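Local coordinates for DegV family protein (Thermus thermophilus, PDB 2DT8) that binds fatty acids, holding a palmitic acid, and also binds a zinc ion, at residues A[223-228]-A[250-255]. Numbering follows the deposited sequence.
Sequences KRIRAY and LPVEEA
I225, A227 and V252 form the apolar centre of this contact, where the two parallel strands of a beta-alpha-beta unit pair edge to edge. V252, with CG1 anti to its backbone N (chi1 -177°), sets that methyl 4.1 Å from A227 CB, while its CG2 turns to the I225 side. Beta-branched I225 suits an extended strand, and its apolar side chain suits the buried face, where F215 and A219 of helix 204-219 pack on it; small A227 fits close beside V252. The strands join through I225 N to P251 O and A227 N to E254 O, and E253 N meets I225 O at 2.8 Å, almost in line with the carbonyl. P251, centre of an inverse gamma turn, lays its ring against the K223 carbonyl. At the polar edge, exposed E253 raises its carboxylate between two arginines. R224, its chain bent at chi3 (62°), grips it side-on, NE to OE1. R226 reaches across in an extended chain, its CG packed against E254 CB, while its NH1 bridges to E131 of helix 120-135. Cutting R226 back to an alanine is likely to leave E131 and E253 each short of a cationic partner. E253 OE2 takes R224 NH2 on its syn lone pair at 3.0 Å and R226 NE on its anti lone pair at 3.1 Å.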
ATOM      1  N   LYS A 223      -4.653  19.983  10.970  1.00 13.45           N
ATOM      2  CA  LYS A 223      -3.806  20.257  12.133  1.00 15.28           C
ATOM      3  C   LYS A 223      -2.849  19.148  12.555  1.00 15.92           C
ATOM      4  O   LYS A 223      -1.997  19.355  13.423  1.00 16.08           O
ATOM      5  CB  LYS A 223      -4.669  20.606  13.335  1.00 15.75           C
ATOM      6  CG  LYS A 223      -5.350  21.935  13.234  1.00 25.22           C
ATOM      7  CD  LYS A 223      -6.248  22.127  14.428  1.00 29.05           C
ATOM      8  CE  LYS A 223      -6.256  23.577  14.833  1.00 33.15           C
ATOM      9  NZ  LYS A 223      -7.183  23.781  15.978  1.00 33.97           N
ATOM     10  N   ARG A 224      -3.253  17.878  12.095  1.00 10.65           N
ATOM     11  CA  ARG A 224      -2.463  16.702  12.434  1.00 10.73           C
ATOM     12  C   ARG A 224      -2.386  15.823  11.203  1.00  8.48           C
ATOM     13  O   ARG A 224      -3.406  15.311  10.731  1.00 10.22           O
ATOM     14  CB  ARG A 224      -3.116  15.912  13.563  1.00 13.02           C
ATOM     15  CG  ARG A 224      -3.311  16.674  14.862  1.00 16.49           C
ATOM     16  CD  ARG A 224      -3.992  15.778  15.889  1.00 17.97           C
ATOM     17  NE  ARG A 224      -3.181  14.603  16.201  1.00 18.79           N
ATOM     18  CZ  ARG A 224      -3.604  13.559  16.907  1.00 22.22           C
ATOM     19  NH1 ARG A 224      -4.846  13.528  17.382  1.00 20.10           N
ATOM     20  NH2 ARG A 224      -2.784  12.545  17.146  1.00 21.03           N
ATOM     21  N   ILE A 225      -1.177  15.640  10.689  1.00  7.03           N
ATOM     22  CA  ILE A 225      -0.989  14.817   9.505  1.00  8.15           C
ATOM     23  C   ILE A 225      -0.017  13.689   9.808  1.00  9.64           C
ATOM     24  O   ILE A 225       0.990  13.895  10.487  1.00 10.19           O
ATOM     25  CB  ILE A 225      -0.409  15.649   8.341  1.00  7.32           C
ATOM     26  CG1 ILE A 225      -1.371  16.787   7.984  1.00  7.48           C
ATOM     27  CG2 ILE A 225      -0.132  14.739   7.142  1.00  7.65           C
ATOM     28  CD1 ILE A 225      -0.792  17.833   7.050  1.00 12.54           C
ATOM     29  N   ARG A 226      -0.336  12.494   9.323  1.00  6.59           N
ATOM     30  CA  ARG A 226       0.523  11.325   9.475  1.00  6.80           C
ATOM     31  C   ARG A 226       0.916  10.908   8.064  1.00  7.45           C
ATOM     32  O   ARG A 226       0.058  10.746   7.192  1.00  8.05           O
ATOM     33  CB  ARG A 226      -0.214  10.187  10.184  1.00  6.39           C
ATOM     34  CG  ARG A 226      -0.496  10.471  11.659  1.00  7.76           C
ATOM     35  CD  ARG A 226      -1.399   9.421  12.279  1.00  9.97           C
ATOM     36  NE  ARG A 226      -1.498   9.594  13.730  1.00 14.20           N
ATOM     37  CZ  ARG A 226      -2.344   8.928  14.510  1.00 13.22           C
ATOM     38  NH1 ARG A 226      -3.184   8.041  13.988  1.00  8.80           N
ATOM     39  NH2 ARG A 226      -2.344   9.145  15.821  1.00 14.09           N
ATOM     40  N   ALA A 227       2.219  10.758   7.841  1.00  7.28           N
ATOM     41  CA  ALA A 227       2.743  10.394   6.533  1.00  5.96           C
ATOM     42  C   ALA A 227       3.488   9.058   6.558  1.00  5.52           C
ATOM     43  O   ALA A 227       4.118   8.686   7.539  1.00  6.81           O
ATOM     44  CB  ALA A 227       3.652  11.493   6.024  1.00  6.86           C
ATOM     45  N   TYR A 228       3.404   8.387   5.394  1.00  5.35           N
ATOM     46  CA  TYR A 228       4.036   7.085   5.323  1.00  4.83           C
ATOM     47  C   TYR A 228       4.872   7.024   4.007  1.00  4.99           C
ATOM     48  O   TYR A 228       4.339   7.078   2.906  1.00  5.09           O
ATOM     49  CB  TYR A 228       2.930   5.999   5.340  1.00  5.79           C
ATOM     50  CG  TYR A 228       2.175   6.125   6.616  1.00  4.40           C
ATOM     51  CD1 TYR A 228       1.169   7.078   6.735  1.00  5.74           C
ATOM     52  CD2 TYR A 228       2.490   5.313   7.706  1.00  8.11           C
ATOM     53  CE1 TYR A 228       0.478   7.217   7.929  1.00  7.42           C
ATOM     54  CE2 TYR A 228       1.806   5.458   8.904  1.00  8.25           C
ATOM     55  CZ  TYR A 228       0.809   6.409   9.020  1.00  5.92           C
ATOM     56  OH  TYR A 228       0.129   6.566  10.212  1.00 10.33           O
ATOM     57  N   LEU A 250       4.621  22.058   7.653  1.00 19.95           N
ATOM     58  CA  LEU A 250       3.289  21.472   7.806  1.00 20.11           C
ATOM     59  C   LEU A 250       3.360  20.630   9.081  1.00 18.02           C
ATOM     60  O   LEU A 250       4.437  20.171   9.463  1.00 18.38           O
ATOM     61  CB  LEU A 250       2.923  20.618   6.589  1.00 20.32           C
ATOM     62  CG  LEU A 250       2.740  21.450   5.313  1.00 20.82           C
ATOM     63  CD1 LEU A 250       2.409  20.549   4.142  1.00 24.19           C
ATOM     64  CD2 LEU A 250       1.635  22.477   5.520  1.00 22.88           C
ATOM     65  N   PRO A 251       2.221  20.421   9.764  1.00 13.45           N
ATOM     66  CA  PRO A 251       2.181  19.641  11.007  1.00 14.12           C
ATOM     67  C   PRO A 251       2.170  18.118  10.855  1.00 14.94           C
ATOM     68  O   PRO A 251       1.177  17.456  11.155  1.00 14.85           O
ATOM     69  CB  PRO A 251       0.925  20.166  11.697  1.00 17.09           C
ATOM     70  CG  PRO A 251       0.013  20.425  10.537  1.00 15.52           C
ATOM     71  CD  PRO A 251       0.913  21.046   9.489  1.00 15.89           C
ATOM     72  N   VAL A 252       3.293  17.570  10.404  1.00 11.20           N
ATOM     73  CA  VAL A 252       3.436  16.124  10.208  1.00 13.44           C
ATOM     74  C   VAL A 252       3.967  15.514  11.504  1.00 13.43           C
ATOM     75  O   VAL A 252       5.149  15.675  11.845  1.00 14.84           O
ATOM     76  CB  VAL A 252       4.404  15.836   9.042  1.00 13.63           C
ATOM     77  CG1 VAL A 252       4.506  14.343   8.778  1.00 11.66           C
ATOM     78  CG2 VAL A 252       3.912  16.558   7.800  1.00 12.48           C
ATOM     79  N   GLU A 253       3.077  14.814  12.156  1.00 11.94           N
ATOM     80  CA  GLU A 253       3.459  14.213  13.430  1.00 12.41           C
ATOM     81  C   GLU A 253       4.032  12.794  13.376  1.00 15.72           C
ATOM     82  O   GLU A 253       4.588  12.284  14.339  1.00 18.46           O
ATOM     83  CB  GLU A 253       2.278  14.217  14.406  1.00 17.33           C
ATOM     84  CG  GLU A 253       1.033  13.493  13.925  1.00 23.21           C
ATOM     85  CD  GLU A 253       0.024  13.293  15.040  1.00 25.98           C
ATOM     86  OE1 GLU A 253      -0.196  14.251  15.810  1.00 27.16           O
ATOM     87  OE2 GLU A 253      -0.554  12.187  15.142  1.00 29.76           O
ATOM     88  N   GLU A 254       3.851  12.201  12.182  1.00 14.87           N
ATOM     89  CA  GLU A 254       4.356  10.851  12.020  1.00 16.22           C
ATOM     90  C   GLU A 254       4.869  10.880  10.617  1.00 12.67           C
ATOM     91  O   GLU A 254       4.291  11.438   9.695  1.00 10.73           O
ATOM     92  CB  GLU A 254       3.206   9.917  12.272  1.00 21.07           C
ATOM     93  CG  GLU A 254       3.574   8.491  11.899  1.00 29.45           C
ATOM     94  CD  GLU A 254       4.048   7.665  13.080  1.00 33.83           C
ATOM     95  OE1 GLU A 254       4.645   8.235  14.020  1.00 40.33           O
ATOM     96  OE2 GLU A 254       3.828   6.435  13.056  1.00 37.66           O
ATOM     97  N   ALA A 255       6.009  10.174  10.504  1.00 12.59           N
ATOM     98  CA  ALA A 255       6.602  10.065   9.185  1.00 14.53           C
ATOM     99  C   ALA A 255       7.423   8.711   9.013  1.00 14.34           C
ATOM    100  O   ALA A 255       8.644   8.679   8.895  1.00 18.05           O
ATOM    101  CB  ALA A 255       7.634  11.210   8.880  1.00 14.88           C
TER
HETATM  102  O   HOH W   1       1.328   5.631  12.501  1.00 26.89           O